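Local atomic coordinates of hypothetical membrane protein (Corynebacterium glutamicum, PDB entry 6JSB), a protein that binds heme b through an axial tyrosine in its HtaA-family domain and probably passes heme along the uptake machinery of corynebacteria. Residues Leu99-Pro104 with Val170-Thr175; Glu112-Val117 with Gln138-Thr143; Leu165-Val170 with Tyr177-Ala182. All coordinates share one frame; numbering follows the deposited sequence. Where two conformers were deposited one is given.

Contact 1. Residues Leu99-Pro104 with Val170-Thr175; sequences LDFSNP and VDVMGT. With HEM (protoporphyrin IX containing Fe), chain C.
Leu99 and Phe101, alternate residues of strand 95-109, meet Val172, the last residue of helix 167-172, and Met173 just beyond it in a buried contact without hydrogen bonds between the two segments. The apolar part centres on one methyl group: Val172 CG1 lies 3.7 Å from Leu99 CD1 and 3.6 Å from Phe101 CE1, reaching the phenyl ring at its edge, near its plane. Because CG1 stands anti to the backbone N (chi1 176°), it is this branch that faces the strand.

The sulfur part falls to Met173. Its chain bends at chi2 and chi3, which brings SD to 3.8 Å from Leu99 CD2, the two side chains roughly perpendicular. The same sulfur makes an oblique Met-aromatic contact with Phe101, 5.2 Å from SD to the ring centroid, while Met173 CE touches both Leu99 CD2 and the heme methyl CMD.

Backbone bonds close the helix in a Schellman motif, with Thr175 N bonded to Val170 O at 3.0 Å and a weak bond from Gly174 N to Asp171 O. Gly174, at positive phi, brings its N close to the heme vinyl carbon CAC.

Phe119 of strand 112-122 packs on Phe101 and Val172, Trp77 of strand 68-81 meets the Phe101 ring steeply, and Phe20 of helix 18-24 touches Leu99 and Met173, so the helix end is wedged between sheet and heme.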
loop_
_atom_site.group_PDB
_atom_site.type_symbol
_atom_site.label_atom_id
_atom_site.label_comp_id
_atom_site.label_asym_id
_atom_site.label_seq_id
_atom_site.Cartn_x
_atom_site.Cartn_y
_atom_site.Cartn_z
ATOM N N LEU A 99 10.376 3.305 -3.593
ATOM C CA LEU A 99 8.907 3.279 -3.676
ATOM C C LEU A 99 8.306 3.523 -2.292
ATOM O O LEU A 99 8.742 2.923 -1.303
ATOM C CB LEU A 99 8.458 1.882 -4.166
ATOM C CG LEU A 99 6.955 1.592 -4.062
ATOM C CD1 LEU A 99 6.096 2.458 -5.002
ATOM C CD2 LEU A 99 6.723 0.106 -4.430
ATOM N N ASP A 100 7.307 4.388 -2.206
ATOM C CA ASP A 100 6.683 4.671 -0.922
ATOM C C ASP A 100 5.183 4.715 -1.129
ATOM O O ASP A 100 4.721 5.387 -2.066
ATOM C CB ASP A 100 7.156 6.007 -0.385
ATOM C CG ASP A 100 6.761 6.211 1.042
ATOM O OD1 ASP A 100 7.599 5.974 1.964
ATOM O OD2 ASP A 100 5.614 6.648 1.284
ATOM N N PHE A 101 4.418 3.962 -0.324
ATOM C CA PHE A 101 2.958 4.027 -0.317
ATOM C C PHE A 101 2.514 4.541 1.041
ATOM O O PHE A 101 2.957 4.016 2.059
ATOM C CB PHE A 101 2.320 2.642 -0.524
ATOM C CG PHE A 101 2.407 2.088 -1.930
ATOM C CD1 PHE A 101 2.358 2.911 -3.023
ATOM C CD2 PHE A 101 2.363 0.737 -2.164
ATOM C CE1 PHE A 101 2.330 2.375 -4.346
ATOM C CE2 PHE A 101 2.392 0.204 -3.490
ATOM C CZ PHE A 101 2.379 1.035 -4.567
ATOM N N SER A 102 1.559 5.481 1.065
ATOM C CA SER A 102 1.118 5.932 2.385
ATOM C C SER A 102 -0.348 6.345 2.317
ATOM O O SER A 102 -0.905 6.564 1.241
ATOM C CB SER A 102 1.997 7.048 2.928
ATOM O OG SER A 102 1.917 8.197 2.108
ATOM N N ASN A 103 -0.989 6.408 3.495
ATOM C CA ASN A 103 -2.390 6.798 3.615
ATOM C C ASN A 103 -3.359 6.148 2.613
ATOM O O ASN A 103 -4.088 6.841 1.916
ATOM C CB ASN A 103 -2.506 8.318 3.496
ATOM C CG ASN A 103 -1.704 9.011 4.522
ATOM O OD1 ASN A 103 -1.816 8.701 5.722
ATOM N ND2 ASN A 103 -0.833 9.914 4.077
ATOM N N PRO A 104 -3.406 4.833 2.556
ATOM C CA PRO A 104 -4.355 4.207 1.624
ATOM C C PRO A 104 -5.794 4.488 2.016
ATOM O O PRO A 104 -6.132 4.642 3.194
ATOM C CB PRO A 104 -4.062 2.718 1.705
ATOM C CG PRO A 104 -3.034 2.509 2.854
ATOM C CD PRO A 104 -2.641 3.859 3.390
ATOM N N VAL A 170 0.503 0.580 -13.013
ATOM C CA VAL A 170 1.541 -0.016 -13.861
ATOM C C VAL A 170 2.824 0.813 -13.811
ATOM O O VAL A 170 3.921 0.261 -13.656
ATOM C CB VAL A 170 1.032 -0.177 -15.314
ATOM C CG1 VAL A 170 2.265 -0.466 -16.260
ATOM C CG2 VAL A 170 0.029 -1.308 -15.345
ATOM N N ASP A 171 2.715 2.154 -13.958
ATOM C CA ASP A 171 3.907 2.974 -13.932
ATOM C C ASP A 171 4.518 3.084 -12.543
ATOM O O ASP A 171 5.728 3.277 -12.432
ATOM C CB ASP A 171 3.542 4.351 -14.479
ATOM C CG ASP A 171 3.217 4.269 -15.960
ATOM O OD1 ASP A 171 3.997 3.585 -16.656
ATOM O OD2 ASP A 171 2.170 4.803 -16.372
ATOM N N VAL A 172 3.698 2.982 -11.484
ATOM C CA VAL A 172 4.215 3.045 -10.127
ATOM C C VAL A 172 5.163 1.878 -9.859
ATOM O O VAL A 172 6.210 2.041 -9.204
ATOM C CB VAL A 172 3.056 3.067 -9.115
ATOM C CG1 VAL A 172 3.640 3.024 -7.652
ATOM C CG2 VAL A 172 2.202 4.370 -9.304
ATOM N N MET A 173 4.820 0.696 -10.383
ATOM C CA MET A 173 5.591 -0.525 -10.153
ATOM C C MET A 173 6.596 -0.803 -11.277
ATOM O O MET A 173 6.912 -1.966 -11.582
ATOM C CB MET A 173 4.626 -1.709 -9.945
ATOM C CG MET A 173 3.620 -1.485 -8.838
ATOM S SD MET A 173 4.412 -1.074 -7.235
ATOM C CE MET A 173 5.233 -2.678 -6.860
ATOM N N GLY A 174 7.114 0.259 -11.917
ATOM C CA GLY A 174 8.249 0.105 -12.839
ATOM C C GLY A 174 7.909 -0.543 -14.168
ATOM O O GLY A 174 8.817 -0.872 -14.935
ATOM N N THR A 175 6.625 -0.676 -14.497
ATOM C CA THR A 175 6.099 -1.416 -15.651
ATOM C C THR A 175 6.397 -2.927 -15.595
ATOM O O THR A 175 6.217 -3.626 -16.596
ATOM C CB THR A 175 6.534 -0.810 -17.017
ATOM O OG1 THR A 175 7.903 -1.126 -17.338
ATOM C CG2 THR A 175 6.332 0.728 -16.958
HETATM C CHA HEM C . 11.268 -7.815 -10.850
HETATM C CHB HEM C . 15.796 -6.360 -11.783
HETATM C CHC HEM C . 14.348 -1.739 -11.113
HETATM C CHD HEM C . 9.868 -3.262 -9.844
HETATM C C1A HEM C . 12.594 -7.789 -11.235
HETATM C C2A HEM C . 13.306 -8.955 -11.723
HETATM C C3A HEM C . 14.583 -8.587 -11.983
HETATM C C4A HEM C . 14.677 -7.162 -11.666
HETATM C CMA HEM C . 15.745 -9.478 -12.518
HETATM C CAA HEM C . 12.659 -10.345 -11.901
HETATM C CBA HEM C . 12.907 -11.191 -10.661
HETATM C CGA HEM C . 11.996 -12.397 -10.690
HETATM O O1A HEM C . 12.152 -13.274 -9.795
HETATM O O2A HEM C . 11.110 -12.456 -11.602
HETATM C C1B HEM C . 15.793 -4.997 -11.675
HETATM C C2B HEM C . 16.957 -4.135 -11.881
HETATM C C3B HEM C . 16.565 -2.861 -11.706
HETATM C C4B HEM C . 15.141 -2.855 -11.348
HETATM C CMB HEM C . 18.347 -4.704 -12.287
HETATM C CAB HEM C . 17.393 -1.544 -11.804
HETATM C CBB HEM C . 18.724 -1.542 -11.689
HETATM C C1C HEM C . 13.012 -1.735 -10.698
HETATM C C2C HEM C . 12.238 -0.563 -10.364
HETATM C C3C HEM C . 11.009 -0.968 -9.964
HETATM C C4C HEM C . 10.953 -2.420 -10.105
HETATM C CMC HEM C . 12.777 0.891 -10.332
HETATM C CAC HEM C . 9.946 0.002 -9.479
HETATM C CBC HEM C . 9.085 -0.413 -8.561
HETATM C C1D HEM C . 9.878 -4.629 -10.027
HETATM C C2D HEM C . 8.734 -5.488 -9.820
HETATM C C3D HEM C . 9.093 -6.761 -10.092
HETATM C C4D HEM C . 10.499 -6.751 -10.462
HETATM C CMD HEM C . 7.342 -4.952 -9.425
HETATM C CAD HEM C . 8.167 -8.013 -10.000
HETATM C CBD HEM C . 8.429 -8.649 -8.610
HETATM C CGD HEM C . 7.498 -9.852 -8.482
HETATM O O1D HEM C . 7.800 -10.888 -9.169
HETATM O O2D HEM C . 6.478 -9.722 -7.719
HETATM N NA HEM C . 13.452 -6.669 -11.224
HETATM N NB HEM C . 14.738 -4.185 -11.316
HETATM N NC HEM C . 12.182 -2.851 -10.551
HETATM N ND HEM C . 10.919 -5.440 -10.388
HETATM FE FE HEM C . 12.860 -4.715 -10.615
#

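Contact 2. Residues Glu112-Val117 with Gln138-Thr143; sequences EGTLLV and QAELAT
Leu115 O is gripped by two successive amides of the facing strand: Leu141 N at 2.9 Å, approaching nearly along the C=O axis, and Ala142 N through a weak bond of 3.4 Å. Leu141 and Ala142 thus both face Leu115, forming a classic beta bulge that shifts the antiparallel register by one residue. Ala142 O answers by accepting from Leu115 N at 2.8 Å in an almost straight bond (176° at the hydrogen). A second irregularity lies at the start of strand 139-146, where Gln138 and Ala139 share Val117 as a G1 bulge. There Ala139 N bonds to Val117 O from above the carbonyl plane, and Val117 N returns a bond to Ala139 O.

On the side of the sheet that carries Thr114, Leu116 and Glu140, the aliphatic stem of the glutamate does the packing. Leu116 CD2 lies 3.5 Å from Glu140 CG, the two side chains running alongside each other, and Thr114 CG2 touches the same carbon. Gln138 instead lies across Leu116, its OE1 held by Thr105 and its NE2 by Asn103 O. Beside the buried Leu115, Val117 CG2 lies 3.8 Å from Leu141 CB in the conformer described, one of two, so this touch is less certain.

Strand 95-109 flanks one side of this pair and strand 156-165 the other, while Phe101, Trp14 and Leu165 pack against the buried Leu141.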
loop_
_atom_site.group_PDB
_atom_site.type_symbol
_atom_site.label_atom_id
_atom_site.label_comp_id
_atom_site.label_asym_id
_atom_site.label_seq_id
_atom_site.Cartn_x
_atom_site.Cartn_y
_atom_site.Cartn_z
ATOM N N GLU A 112 -17.821 -3.702 -4.682
ATOM C CA GLU A 112 -16.707 -3.235 -5.527
ATOM C C GLU A 112 -15.994 -2.106 -4.813
ATOM O O GLU A 112 -16.570 -1.424 -3.949
ATOM C CB GLU A 112 -17.187 -2.797 -6.907
ATOM C CG GLU A 112 -17.401 -4.047 -7.762
ATOM N N GLY A 113 -14.702 -1.970 -5.095
ATOM C CA GLY A 113 -14.010 -0.842 -4.503
ATOM C C GLY A 113 -12.780 -0.446 -5.299
ATOM O O GLY A 113 -12.488 -0.997 -6.368
ATOM N N THR A 114 -12.101 0.567 -4.771
ATOM C CA THR A 114 -10.893 1.116 -5.402
ATOM C C THR A 114 -9.936 1.391 -4.263
ATOM O O THR A 114 -10.327 1.955 -3.232
ATOM C CB THR A 114 -11.136 2.409 -6.170
ATOM O OG1 THR A 114 -12.204 2.210 -7.133
ATOM C CG2 THR A 114 -9.860 2.777 -6.923
ATOM N N LEU A 115 -8.674 1.028 -4.460
ATOM C CA LEU A 115 -7.649 1.288 -3.448
ATOM C C LEU A 115 -6.893 2.534 -3.913
ATOM O O LEU A 115 -6.224 2.502 -4.949
ATOM C CB LEU A 115 -6.695 0.097 -3.321
ATOM C CG LEU A 115 -5.610 0.205 -2.223
ATOM C CD1 LEU A 115 -6.205 0.431 -0.864
ATOM C CD2 LEU A 115 -4.822 -1.123 -2.298
ATOM N N LEU A 116 -7.026 3.641 -3.162
ATOM C CA LEU A 116 -6.300 4.877 -3.413
ATOM C C LEU A 116 -5.073 4.921 -2.525
ATOM O O LEU A 116 -5.114 4.457 -1.388
ATOM C CB LEU A 116 -7.152 6.102 -3.097
ATOM C CG LEU A 116 -8.548 6.098 -3.728
ATOM C CD1 LEU A 116 -9.275 7.430 -3.415
ATOM C CD2 LEU A 116 -8.412 5.946 -5.170
ATOM N N VAL A 117 -3.969 5.491 -3.021
ATOM C CA VAL A 117 -2.776 5.582 -2.173
ATOM C C VAL A 117 -2.022 6.844 -2.540
ATOM O O VAL A 117 -2.038 7.293 -3.668
ATOM C CB VAL A 117 -1.789 4.384 -2.297
ATOM C CG1 VAL A 117 -2.385 3.103 -1.730
ATOM C CG2 VAL A 117 -1.259 4.201 -3.716
ATOM N N GLN A 138 -3.527 10.218 -3.326
ATOM C CA GLN A 138 -4.775 9.426 -3.417
ATOM C C GLN A 138 -5.022 8.973 -4.848
ATOM O O GLN A 138 -6.141 9.099 -5.409
ATOM C CB GLN A 138 -5.978 10.197 -2.873
ATOM C CG GLN A 138 -5.777 10.571 -1.398
ATOM C CD GLN A 138 -5.817 9.353 -0.525
ATOM O OE1 GLN A 138 -6.872 8.758 -0.345
ATOM N NE2 GLN A 138 -4.678 8.967 0.007
ATOM N N ALA A 139 -3.974 8.413 -5.431
ATOM C CA ALA A 139 -4.084 7.898 -6.787
ATOM C C ALA A 139 -4.702 6.502 -6.779
ATOM O O ALA A 139 -4.495 5.727 -5.845
ATOM C CB ALA A 139 -2.704 7.860 -7.424
ATOM N N GLU A 140 -5.402 6.137 -7.887
ATOM C CA GLU A 140 -6.021 4.793 -7.952
ATOM C C GLU A 140 -4.959 3.761 -8.312
ATOM O O GLU A 140 -4.538 3.685 -9.474
ATOM C CB GLU A 140 -7.138 4.767 -8.997
ATOM C CG GLU A 140 -8.195 5.788 -8.694
ATOM C CD GLU A 140 -9.339 5.783 -9.763
ATOM O OE1 GLU A 140 -10.222 6.617 -9.588
ATOM O OE2 GLU A 140 -9.369 4.896 -10.666
ATOM N N LEU A 141 -4.571 2.945 -7.322
ATOM C CA LEU A 141 -3.559 1.922 -7.517
ATOM C C LEU A 141 -4.185 0.613 -7.952
ATOM O O LEU A 141 -3.581 -0.122 -8.739
ATOM C CB LEU A 141 -2.811 1.713 -6.201
ATOM C CG LEU A 141 -1.728 0.631 -6.281
ATOM C CD1 LEU A 141 -0.527 1.080 -7.074
ATOM C CD2 LEU A 141 -1.282 0.198 -4.841
ATOM N N ALA A 142 -5.368 0.272 -7.425
ATOM C CA ALA A 142 -5.931 -1.043 -7.710
ATOM C C ALA A 142 -7.434 -0.957 -7.670
ATOM O O ALA A 142 -7.991 -0.136 -6.912
ATOM C CB ALA A 142 -5.449 -2.127 -6.680
ATOM N N THR A 143 -8.094 -1.866 -8.413
ATOM C CA THR A 143 -9.531 -2.081 -8.241
ATOM C C THR A 143 -9.728 -3.275 -7.323
ATOM O O THR A 143 -8.813 -4.071 -7.132
ATOM C CB THR A 143 -10.246 -2.331 -9.572
ATOM O OG1 THR A 143 -9.609 -3.405 -10.239
ATOM C CG2 THR A 143 -10.144 -1.056 -10.451
#

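Contact 3. Residues Leu165-Val170 with Tyr177-Ala182; sequences LTATGV and YPEGEA. With HEM (protoporphyrin IX containing Fe), chain C.
Leu165 forms the tight part of this contact, held by backbone bonds and packed by its side chain. Leu165 N donates to Glu181 O at 2.8 Å, and Leu165 O accepts from Gly180 N at 2.8 Å, so both peptide polar atoms of the leucine bind the type II turn of Pro178-Glu181. Gly180, at positive phi, occupies a turn position that calls for glycine. The leucine's CG points away from its own N (chi1 -167°), which sends CD2 to 3.6 Å from Tyr177 CB, at the edge of the tyrosine ring, while the two side chains cross at about a right angle. Val170 presses on the neighbouring backbone: its CG2 is 3.3 Å from Glu179 N, and Tyr177 O lies against both its methyls. A water bridges Val170 O and Tyr177 N, donating to the one and accepting from the other.

The opposite extreme is the exposed Glu179. Its extended chain runs alongside the first turn of the helix, bringing OE1 to 3.5 Å from Ala167 CB. Here a second water links the segments, accepting from Ala167 N and donating to Glu179 OE2 over a long 3.3 Å. Thr166 caps the helix, its OG1 accepting from Gly169 N and also bonding to Glu140 O; Glu181 reaches away to a salt bridge with Arg17.

Tyr177 OH donates a 2.6 Å hydrogen bond to heme propionate oxygen O2D, which lies in the ring plane at its edge, while heme methyl CMD lies over one face, offset toward the rim. This short bond would favour an ionised propionate, and the apolar grip on Tyr177 CB together with the bonded turn behind it is consistent with the phenol being held toward the heme.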
loop_
_atom_site.group_PDB
_atom_site.type_symbol
_atom_site.label_atom_id
_atom_site.label_comp_id
_atom_site.label_asym_id
_atom_site.label_seq_id
_atom_site.Cartn_x
_atom_site.Cartn_y
_atom_site.Cartn_z
ATOM N N LEU A 165 -4.150 -4.421 -10.310
ATOM C CA LEU A 165 -3.426 -3.184 -10.605
ATOM C C LEU A 165 -4.134 -2.403 -11.705
ATOM O O LEU A 165 -4.549 -2.961 -12.730
ATOM C CB LEU A 165 -2.018 -3.557 -11.082
ATOM C CG LEU A 165 -0.987 -2.428 -11.159
ATOM C CD1 LEU A 165 -0.633 -1.989 -9.706
ATOM C CD2 LEU A 165 0.259 -3.043 -11.884
ATOM N N THR A 166 -4.205 -1.087 -11.516
ATOM C CA THR A 166 -4.723 -0.211 -12.554
ATOM C C THR A 166 -3.631 0.200 -13.551
ATOM O O THR A 166 -2.422 0.005 -13.335
ATOM C CB THR A 166 -5.281 1.073 -11.936
ATOM O OG1 THR A 166 -4.199 1.758 -11.297
ATOM C CG2 THR A 166 -6.397 0.829 -10.938
ATOM N N ALA A 167 -4.082 0.841 -14.639
ATOM C CA ALA A 167 -3.113 1.454 -15.556
ATOM C C ALA A 167 -2.215 2.461 -14.851
ATOM O O ALA A 167 -1.022 2.586 -15.184
ATOM C CB ALA A 167 -3.866 2.117 -16.717
ATOM N N THR A 168 -2.756 3.233 -13.905
ATOM C CA THR A 168 -1.893 4.143 -13.133
ATOM C C THR A 168 -0.854 3.369 -12.348
ATOM O O THR A 168 0.332 3.745 -12.278
ATOM C CB THR A 168 -2.775 4.980 -12.187
ATOM O OG1 THR A 168 -3.573 5.835 -12.971
ATOM C CG2 THR A 168 -1.921 5.843 -11.219
ATOM N N GLY A 169 -1.282 2.262 -11.748
ATOM C CA GLY A 169 -0.372 1.466 -10.918
ATOM C C GLY A 169 0.733 0.809 -11.725
ATOM O O GLY A 169 1.803 0.526 -11.189
ATOM N N VAL A 170 0.503 0.580 -13.013
ATOM C CA VAL A 170 1.541 -0.016 -13.861
ATOM C C VAL A 170 2.824 0.813 -13.811
ATOM O O VAL A 170 3.921 0.261 -13.656
ATOM C CB VAL A 170 1.032 -0.177 -15.314
ATOM C CG1 VAL A 170 2.265 -0.466 -16.260
ATOM C CG2 VAL A 170 0.029 -1.308 -15.345
ATOM N N TYR A 177 4.677 -5.114 -13.825
ATOM C CA TYR A 177 3.398 -5.832 -13.842
ATOM C C TYR A 177 2.519 -5.278 -14.977
ATOM O O TYR A 177 2.492 -4.072 -15.171
ATOM C CB TYR A 177 2.633 -5.616 -12.547
ATOM C CG TYR A 177 3.299 -6.166 -11.302
ATOM C CD1 TYR A 177 3.866 -7.449 -11.292
ATOM C CD2 TYR A 177 3.296 -5.432 -10.183
ATOM C CE1 TYR A 177 4.456 -7.952 -10.115
ATOM C CE2 TYR A 177 3.884 -5.898 -8.992
ATOM C CZ TYR A 177 4.452 -7.145 -8.974
ATOM O OH TYR A 177 5.043 -7.593 -7.799
ATOM N N PRO A 178 1.733 -6.105 -15.653
ATOM C CA PRO A 178 0.732 -5.581 -16.589
ATOM C C PRO A 178 -0.470 -5.002 -15.876
ATOM O O PRO A 178 -0.794 -5.366 -14.754
ATOM C CB PRO A 178 0.329 -6.803 -17.383
ATOM C CG PRO A 178 0.427 -7.912 -16.340
ATOM C CD PRO A 178 1.661 -7.572 -15.556
ATOM N N GLU A 179 -1.208 -4.128 -16.623
ATOM C CA GLU A 179 -2.502 -3.716 -16.106
ATOM C C GLU A 179 -3.371 -4.949 -15.838
ATOM O O GLU A 179 -3.380 -5.911 -16.619
ATOM C CB GLU A 179 -3.157 -2.787 -17.150
ATOM C CG GLU A 179 -4.429 -2.215 -16.733
ATOM C CD GLU A 179 -4.950 -1.303 -17.860
ATOM O OE1 GLU A 179 -4.127 -0.818 -18.674
ATOM O OE2 GLU A 179 -6.162 -1.103 -17.902
ATOM N N GLY A 180 -4.100 -4.917 -14.737
ATOM C CA GLY A 180 -4.929 -6.045 -14.320
ATOM C C GLY A 180 -4.188 -7.077 -13.468
ATOM O O GLY A 180 -4.828 -8.023 -12.995
ATOM N N GLU A 181 -2.890 -6.897 -13.233
ATOM C CA GLU A 181 -2.147 -7.896 -12.435
ATOM C C GLU A 181 -2.718 -7.989 -11.024
ATOM O O GLU A 181 -2.950 -6.973 -10.351
ATOM C CB GLU A 181 -0.689 -7.454 -12.370
ATOM C CG GLU A 181 0.185 -8.454 -11.518
ATOM C CD GLU A 181 0.625 -9.686 -12.311
ATOM O OE1 GLU A 181 0.337 -9.811 -13.547
ATOM O OE2 GLU A 181 1.259 -10.590 -11.671
ATOM N N ALA A 182 -2.879 -9.231 -10.519
ATOM C CA ALA A 182 -3.392 -9.356 -9.165
ATOM C C ALA A 182 -2.360 -8.846 -8.173
ATOM O O ALA A 182 -1.166 -9.079 -8.337
ATOM C CB ALA A 182 -3.702 -10.830 -8.905
HETATM C CHA HEM C . 11.268 -7.815 -10.850
HETATM C CHB HEM C . 15.796 -6.360 -11.783
HETATM C CHC HEM C . 14.348 -1.739 -11.113
HETATM C CHD HEM C . 9.868 -3.262 -9.844
HETATM C C1A HEM C . 12.594 -7.789 -11.235
HETATM C C2A HEM C . 13.306 -8.955 -11.723
HETATM C C3A HEM C . 14.583 -8.587 -11.983
HETATM C C4A HEM C . 14.677 -7.162 -11.666
HETATM C CMA HEM C . 15.745 -9.478 -12.518
HETATM C CAA HEM C . 12.659 -10.345 -11.901
HETATM C CBA HEM C . 12.907 -11.191 -10.661
HETATM C CGA HEM C . 11.996 -12.397 -10.690
HETATM O O1A HEM C . 12.152 -13.274 -9.795
HETATM O O2A HEM C . 11.110 -12.456 -11.602
HETATM C C1B HEM C . 15.793 -4.997 -11.675
HETATM C C2B HEM C . 16.957 -4.135 -11.881
HETATM C C3B HEM C . 16.565 -2.861 -11.706
HETATM C C4B HEM C . 15.141 -2.855 -11.348
HETATM C CMB HEM C . 18.347 -4.704 -12.287
HETATM C CAB HEM C . 17.393 -1.544 -11.804
HETATM C CBB HEM C . 18.724 -1.542 -11.689
HETATM C C1C HEM C . 13.012 -1.735 -10.698
HETATM C C2C HEM C . 12.238 -0.563 -10.364
HETATM C C3C HEM C . 11.009 -0.968 -9.964
HETATM C C4C HEM C . 10.953 -2.420 -10.105
HETATM C CMC HEM C . 12.777 0.891 -10.332
HETATM C CAC HEM C . 9.946 0.002 -9.479
HETATM C CBC HEM C . 9.085 -0.413 -8.561
HETATM C C1D HEM C . 9.878 -4.629 -10.027
HETATM C C2D HEM C . 8.734 -5.488 -9.820
HETATM C C3D HEM C . 9.093 -6.761 -10.092
HETATM C C4D HEM C . 10.499 -6.751 -10.462
HETATM C CMD HEM C . 7.342 -4.952 -9.425
HETATM C CAD HEM C . 8.167 -8.013 -10.000
HETATM C CBD HEM C . 8.429 -8.649 -8.610
HETATM C CGD HEM C . 7.498 -9.852 -8.482
HETATM O O1D HEM C . 7.800 -10.888 -9.169
HETATM O O2D HEM C . 6.478 -9.722 -7.719
HETATM N NA HEM C . 13.452 -6.669 -11.224
HETATM N NB HEM C . 14.738 -4.185 -11.316
HETATM N NC HEM C . 12.182 -2.851 -10.551
HETATM N ND HEM C . 10.919 -5.440 -10.388
HETATM FE FE HEM C . 12.860 -4.715 -10.615
HETATM O O HOH W 1 -6.832 0.788 -15.319
HETATM O O HOH W 2 3.842 -2.481 -13.283
#

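The three contacts form a triangle, each centre about 11 Å from the other two. Along the chain, contact 2 is nested within the loop closed by contact 1 and ends before contact 3 begins, whereas contacts 1 and 3 interlock and share Val170 of helix 167-172. Contacts 1 and 2 both draw on one antiparallel sheet, contact 1 through strand 95-109 and contact 2 through its neighbour 112-122, and Pro104 packs on Leu116. Contacts 2 and 3 join where Thr166 bonds to the backbone of Glu140 and Leu141. Contacts 1 and 3 both touch heme, so the short helix and its following loop connect the curled sheet of this HtaA domain to the heme site.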